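Local coordinates for protein putative citrate lyase (Ralstonia eutropha, PDB 3QQW) that probably acts as a magnesium-dependent lyase of the citrate lyase family, perhaps cleaving (S)-citramalyl-CoA, at residues V81-P92 against R111-A120. Numbering follows the deposited sequence.
Sequences VHGRAGARIHDP and RLAYITVPKA
Ala-87 pairs in parallel with Ile-115 where strands 85-88 and 115-117, neighbours in the TIM barrel joined through helix 97-107 as a beta-alpha-beta unit, run 26° apart at a closest axis distance of 4.6 Å. Ala-87 bonds the residues flanking Ile-115, its N donating to Tyr-114 O (3.1 Å) and its O accepting a nearly straight bond from Thr-116 N (2.8 Å); Ile-89 N to Thr-116 O continues the ladder. Toward the barrel interior, Gly-86 CA sits over the centre of the Tyr-114 ring, a CH-pi contact 3.7 Å from the centroid, while the tyrosine hydroxyl bonds Thr-52. Chi1 of 54° sets Tyr-114 CG between its backbone N and carbonyl carbon, swinging the ring over the glycine. The Arg-84 guanidinium, salt-bridged to Asp-50, takes Ala-113 CB over one face. Beside Thr-116, the extended start of Arg-88 (chi1 170°) carries CD to Pro-118 CB; its guanidinium is salt-bridged to Asp-54, and Arg-88 is predicted to bind substrate. Lys-119, bridged to Glu-56 and Asp-179, lies next to the predicted magnesium site. On the helix-covered face, Ile-89 CG2 meets Ile-115 CG2 at 3.8 Å, and beyond the strands Pro-92 CG rests 4.0 Å from Ala-120 CB.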
ATOM      1  N   VAL C  81      33.474 -20.802  14.345  1.00 41.22           N
ATOM      2  CA  VAL C  81      34.528 -19.845  14.647  1.00 40.45           C
ATOM      3  C   VAL C  81      33.996 -18.412  14.813  1.00 44.07           C
ATOM      4  O   VAL C  81      34.351 -17.743  15.772  1.00 45.40           O
ATOM      5  CB  VAL C  81      35.640 -19.913  13.565  1.00 44.16           C
ATOM      6  CG1 VAL C  81      36.692 -18.836  13.793  1.00 44.59           C
ATOM      7  CG2 VAL C  81      36.287 -21.296  13.539  1.00 44.12           C
ATOM      8  N   HIS C  82      33.186 -17.937  13.881  1.00 39.62           N
ATOM      9  CA  HIS C  82      32.743 -16.546  13.877  1.00 37.89           C
ATOM     10  C   HIS C  82      31.491 -16.263  14.702  1.00 41.76           C
ATOM     11  O   HIS C  82      31.185 -15.090  14.907  1.00 42.68           O
ATOM     12  CB  HIS C  82      32.559 -16.050  12.432  1.00 36.56           C
ATOM     13  CG  HIS C  82      33.872 -15.926  11.723  1.00 39.44           C
ATOM     14  ND1 HIS C  82      34.785 -14.938  12.056  1.00 41.89           N
ATOM     15  CD2 HIS C  82      34.415 -16.707  10.762  1.00 39.33           C
ATOM     16  CE1 HIS C  82      35.834 -15.135  11.272  1.00 40.68           C
ATOM     17  NE2 HIS C  82      35.663 -16.192  10.490  1.00 40.05           N
ATOM     18  N   GLY C  83      30.816 -17.299  15.203  1.00 37.44           N
ATOM     19  CA  GLY C  83      29.627 -17.142  16.034  1.00 36.04           C
ATOM     20  C   GLY C  83      28.490 -16.491  15.283  1.00 39.09           C
ATOM     21  O   GLY C  83      27.672 -15.794  15.877  1.00 39.03           O
ATOM     22  N   ARG C  84      28.430 -16.743  13.971  1.00 36.09           N
ATOM     23  CA  ARG C  84      27.463 -16.146  13.038  1.00 35.01           C
ATOM     24  C   ARG C  84      26.592 -17.223  12.447  1.00 36.21           C
ATOM     25  O   ARG C  84      26.278 -17.233  11.242  1.00 34.62           O
ATOM     26  CB  ARG C  84      28.197 -15.313  11.937  1.00 32.27           C
ATOM     27  CG  ARG C  84      28.710 -13.928  12.431  1.00 36.10           C
ATOM     28  CD  ARG C  84      27.750 -13.112  13.319  1.00 34.11           C
ATOM     29  NE  ARG C  84      26.395 -12.970  12.749  1.00 32.00           N
ATOM     30  CZ  ARG C  84      25.311 -12.627  13.448  1.00 43.02           C
ATOM     31  NH1 ARG C  84      25.402 -12.377  14.745  1.00 29.64           N
ATOM     32  NH2 ARG C  84      24.125 -12.545  12.855  1.00 34.70           N
ATOM     33  N   ALA C  85      26.174 -18.112  13.336  1.00 32.41           N
ATOM     34  CA  ALA C  85      25.335 -19.256  13.061  1.00 32.77           C
ATOM     35  C   ALA C  85      24.068 -19.182  13.925  1.00 38.13           C
ATOM     36  O   ALA C  85      24.144 -19.181  15.155  1.00 35.76           O
ATOM     37  CB  ALA C  85      26.115 -20.533  13.343  1.00 33.88           C
ATOM     38  N   GLY C  86      22.928 -19.015  13.257  1.00 36.39           N
ATOM     39  CA  GLY C  86      21.609 -18.969  13.879  1.00 35.49           C
ATOM     40  C   GLY C  86      20.847 -20.237  13.548  1.00 39.63           C
ATOM     41  O   GLY C  86      21.382 -21.134  12.885  1.00 39.87           O
ATOM     42  N   ALA C  87      19.594 -20.329  13.982  1.00 35.39           N
ATOM     43  CA  ALA C  87      18.790 -21.513  13.706  1.00 34.38           C
ATOM     44  C   ALA C  87      17.371 -21.162  13.343  1.00 38.31           C
ATOM     45  O   ALA C  87      16.790 -20.265  13.938  1.00 39.50           O
ATOM     46  CB  ALA C  87      18.791 -22.446  14.908  1.00 35.47           C
ATOM     47  N   ARG C  88      16.795 -21.885  12.394  1.00 35.76           N
ATOM     48  CA  ARG C  88      15.383 -21.720  12.074  1.00 35.53           C
ATOM     49  C   ARG C  88      14.668 -22.839  12.785  1.00 41.61           C
ATOM     50  O   ARG C  88      14.908 -24.000  12.489  1.00 42.08           O
ATOM     51  CB  ARG C  88      15.071 -21.700  10.552  1.00 33.31           C
ATOM     52  CG  ARG C  88      13.557 -21.765  10.334  1.00 39.50           C
ATOM     53  CD  ARG C  88      13.008 -21.406   8.981  1.00 38.94           C
ATOM     54  NE  ARG C  88      13.556 -22.209   7.896  1.00 37.40           N
ATOM     55  CZ  ARG C  88      13.298 -21.997   6.603  1.00 59.42           C
ATOM     56  NH1 ARG C  88      12.439 -21.048   6.234  1.00 38.87           N
ATOM     57  NH2 ARG C  88      13.872 -22.757   5.671  1.00 48.42           N
ATOM     58  N   ILE C  89      13.801 -22.491  13.730  1.00 37.47           N
ATOM     59  CA  ILE C  89      12.986 -23.429  14.481  1.00 36.48           C
ATOM     60  C   ILE C  89      11.716 -23.687  13.672  1.00 38.41           C
ATOM     61  O   ILE C  89      11.512 -23.055  12.656  1.00 37.60           O
ATOM     62  CB  ILE C  89      12.708 -22.823  15.902  1.00 39.93           C
ATOM     63  CG1 ILE C  89      11.822 -21.521  15.811  1.00 38.89           C
ATOM     64  CG2 ILE C  89      14.061 -22.561  16.635  1.00 38.64           C
ATOM     65  CD1 ILE C  89      11.240 -20.998  17.115  1.00 36.94           C
ATOM     66  N   HIS C  90      10.859 -24.578  14.125  1.00 35.89           N
ATOM     67  CA  HIS C  90       9.577 -24.881  13.507  1.00 35.56           C
ATOM     68  C   HIS C  90       8.569 -23.722  13.742  1.00 41.40           C
ATOM     69  O   HIS C  90       8.770 -22.897  14.632  1.00 41.07           O
ATOM     70  CB  HIS C  90       9.034 -26.217  14.069  1.00 37.50           C
ATOM     71  CG  HIS C  90       9.799 -27.414  13.569  1.00 41.29           C
ATOM     72  ND1 HIS C  90      10.937 -27.886  14.231  1.00 43.03           N
ATOM     73  CD2 HIS C  90       9.601 -28.169  12.464  1.00 42.50           C
ATOM     74  CE1 HIS C  90      11.357 -28.922  13.528  1.00 42.33           C
ATOM     75  NE2 HIS C  90      10.575 -29.134  12.463  1.00 43.07           N
ATOM     76  N   ASP C  91       7.488 -23.666  12.937  1.00 39.44           N
ATOM     77  CA  ASP C  91       6.519 -22.593  13.018  1.00 40.24           C
ATOM     78  C   ASP C  91       5.707 -22.609  14.345  1.00 47.50           C
ATOM     79  O   ASP C  91       5.658 -23.643  15.019  1.00 48.88           O
ATOM     80  CB  ASP C  91       5.605 -22.618  11.793  1.00 42.30           C
ATOM     81  CG  ASP C  91       4.641 -23.749  11.769  1.00 54.56           C
ATOM     82  OD1 ASP C  91       4.981 -24.804  11.193  1.00 58.52           O
ATOM     83  OD2 ASP C  91       3.540 -23.586  12.312  1.00 61.03           O
ATOM     84  N   PRO C  92       5.054 -21.477  14.723  1.00 43.27           N
ATOM     85  CA  PRO C  92       4.334 -21.429  16.012  1.00 43.41           C
ATOM     86  C   PRO C  92       3.182 -22.427  16.184  1.00 48.06           C
ATOM     87  O   PRO C  92       2.702 -22.608  17.310  1.00 47.24           O
ATOM     88  CB  PRO C  92       3.791 -19.995  16.057  1.00 44.66           C
ATOM     89  CG  PRO C  92       4.716 -19.204  15.179  1.00 48.01           C
ATOM     90  CD  PRO C  92       5.044 -20.149  14.064  1.00 43.55           C
ATOM     91  N   ARG C 111      26.628 -19.057  21.964  1.00 43.44           N
ATOM     92  CA  ARG C 111      27.120 -18.647  20.653  1.00 40.86           C
ATOM     93  C   ARG C 111      25.988 -18.409  19.640  1.00 41.41           C
ATOM     94  O   ARG C 111      26.263 -17.875  18.571  1.00 42.18           O
ATOM     95  CB  ARG C 111      28.136 -19.667  20.112  1.00 40.76           C
ATOM     96  CG  ARG C 111      29.405 -19.777  21.002  1.00 46.58           C
ATOM     97  CD  ARG C 111      30.510 -20.649  20.409  1.00 62.37           C
ATOM     98  NE  ARG C 111      31.215 -20.144  19.226  1.00 64.27           N
ATOM     99  CZ  ARG C 111      31.478 -18.867  18.929  1.00 79.54           C
ATOM    100  NH1 ARG C 111      31.040 -17.885  19.713  1.00 68.14           N
ATOM    101  NH2 ARG C 111      32.170 -18.562  17.840  1.00 57.76           N
ATOM    102  N   LEU C 112      24.722 -18.726  19.994  1.00 35.89           N
ATOM    103  CA  LEU C 112      23.561 -18.565  19.113  1.00 34.95           C
ATOM    104  C   LEU C 112      23.418 -17.123  18.643  1.00 39.44           C
ATOM    105  O   LEU C 112      23.292 -16.219  19.467  1.00 39.92           O
ATOM    106  CB  LEU C 112      22.294 -19.044  19.818  1.00 35.21           C
ATOM    107  CG  LEU C 112      20.987 -19.115  18.989  1.00 38.34           C
ATOM    108  CD1 LEU C 112      21.094 -20.078  17.804  1.00 35.34           C
ATOM    109  CD2 LEU C 112      19.852 -19.509  19.876  1.00 40.08           C
ATOM    110  N   ALA C 113      23.506 -16.903  17.313  1.00 34.34           N
ATOM    111  CA  ALA C 113      23.472 -15.567  16.730  1.00 32.81           C
ATOM    112  C   ALA C 113      22.039 -15.012  16.662  1.00 36.18           C
ATOM    113  O   ALA C 113      21.841 -13.809  16.862  1.00 37.52           O
ATOM    114  CB  ALA C 113      24.089 -15.587  15.340  1.00 32.79           C
ATOM    115  N   TYR C 114      21.057 -15.880  16.358  1.00 29.14           N
ATOM    116  CA  TYR C 114      19.649 -15.526  16.198  1.00 28.86           C
ATOM    117  C   TYR C 114      18.778 -16.762  16.062  1.00 36.60           C
ATOM    118  O   TYR C 114      19.277 -17.862  15.792  1.00 35.68           O
ATOM    119  CB  TYR C 114      19.423 -14.617  14.955  1.00 27.72           C
ATOM    120  CG  TYR C 114      19.972 -15.197  13.681  1.00 27.26           C
ATOM    121  CD1 TYR C 114      19.205 -16.054  12.890  1.00 29.03           C
ATOM    122  CD2 TYR C 114      21.261 -14.890  13.252  1.00 27.97           C
ATOM    123  CE1 TYR C 114      19.722 -16.620  11.724  1.00 27.91           C
ATOM    124  CE2 TYR C 114      21.792 -15.460  12.097  1.00 27.53           C
ATOM    125  CZ  TYR C 114      21.019 -16.323  11.338  1.00 31.68           C
ATOM    126  OH  TYR C 114      21.536 -16.853  10.179  1.00 33.21           O
ATOM    127  N   ILE C 115      17.457 -16.554  16.179  1.00 33.69           N
ATOM    128  CA  ILE C 115      16.461 -17.582  15.934  1.00 32.83           C
ATOM    129  C   ILE C 115      15.555 -17.048  14.834  1.00 36.96           C
ATOM    130  O   ILE C 115      15.066 -15.917  14.913  1.00 36.22           O
ATOM    131  CB  ILE C 115      15.682 -18.009  17.210  1.00 36.15           C
ATOM    132  CG1 ILE C 115      16.572 -18.888  18.089  1.00 36.19           C
ATOM    133  CG2 ILE C 115      14.367 -18.731  16.866  1.00 36.39           C
ATOM    134  CD1 ILE C 115      16.109 -18.972  19.461  1.00 35.96           C
ATOM    135  N   THR C 116      15.369 -17.860  13.796  1.00 34.14           N
ATOM    136  CA  THR C 116      14.488 -17.569  12.677  1.00 33.43           C
ATOM    137  C   THR C 116      13.159 -18.261  12.973  1.00 39.82           C
ATOM    138  O   THR C 116      13.119 -19.474  13.220  1.00 40.46           O
ATOM    139  CB  THR C 116      15.138 -17.957  11.377  1.00 34.97           C
ATOM    140  OG1 THR C 116      16.319 -17.174  11.226  1.00 43.79           O
ATOM    141  CG2 THR C 116      14.230 -17.725  10.188  1.00 33.08           C
ATOM    142  N   VAL C 117      12.086 -17.461  13.015  1.00 36.16           N
ATOM    143  CA  VAL C 117      10.724 -17.922  13.319  1.00 35.46           C
ATOM    144  C   VAL C 117       9.918 -17.931  12.009  1.00 37.59           C
ATOM    145  O   VAL C 117       9.673 -16.874  11.409  1.00 34.90           O
ATOM    146  CB  VAL C 117      10.066 -17.039  14.414  1.00 37.60           C
ATOM    147  CG1 VAL C 117       8.656 -17.502  14.744  1.00 39.62           C
ATOM    148  CG2 VAL C 117      10.928 -16.961  15.658  1.00 35.33           C
ATOM    149  N   PRO C 118       9.445 -19.108  11.586  1.00 36.19           N
ATOM    150  CA  PRO C 118       8.734 -19.178  10.305  1.00 36.99           C
ATOM    151  C   PRO C 118       7.213 -19.253  10.426  1.00 44.76           C
ATOM    152  O   PRO C 118       6.678 -19.614  11.474  1.00 43.55           O
ATOM    153  CB  PRO C 118       9.247 -20.495   9.723  1.00 38.44           C
ATOM    154  CG  PRO C 118       9.434 -21.359  10.920  1.00 42.88           C
ATOM    155  CD  PRO C 118       9.693 -20.460  12.122  1.00 38.49           C
ATOM    156  N   LYS C 119       6.527 -18.970   9.302  1.00 42.13           N
ATOM    157  CA  LYS C 119       5.104 -19.184   9.099  1.00 43.12           C
ATOM    158  C   LYS C 119       4.166 -18.682  10.210  1.00 45.51           C
ATOM    159  O   LYS C 119       3.097 -19.280  10.404  1.00 46.29           O
ATOM    160  CB  LYS C 119       4.876 -20.697   8.913  1.00 47.71           C
ATOM    161  CG  LYS C 119       4.947 -21.185   7.477  1.00 72.62           C
ATOM    162  CD  LYS C 119       5.292 -22.683   7.442  1.00 88.00           C
ATOM    163  CE  LYS C 119       6.034 -23.107   6.192  1.00 97.91           C
ATOM    164  NZ  LYS C 119       7.394 -22.506   6.102  1.00101.82           N
ATOM    165  N   ALA C 120       4.510 -17.592  10.913  1.00 40.57           N
ATOM    166  CA  ALA C 120       3.561 -17.052  11.901  1.00 41.11           C
ATOM    167  C   ALA C 120       2.387 -16.471  11.141  1.00 46.27           C
ATOM    168  O   ALA C 120       2.578 -15.946  10.034  1.00 44.44           O
ATOM    169  CB  ALA C 120       4.203 -15.997  12.782  1.00 41.30           C
TER
HETATM  170  O   HOH W   1      22.492 -11.808  15.342  1.00 34.61           O
HETATM  171  O   HOH W   2      26.566 -18.893  16.247  1.00 37.90           O
HETATM  172  O   HOH W   3       1.786 -20.868  12.168  1.00 64.33           O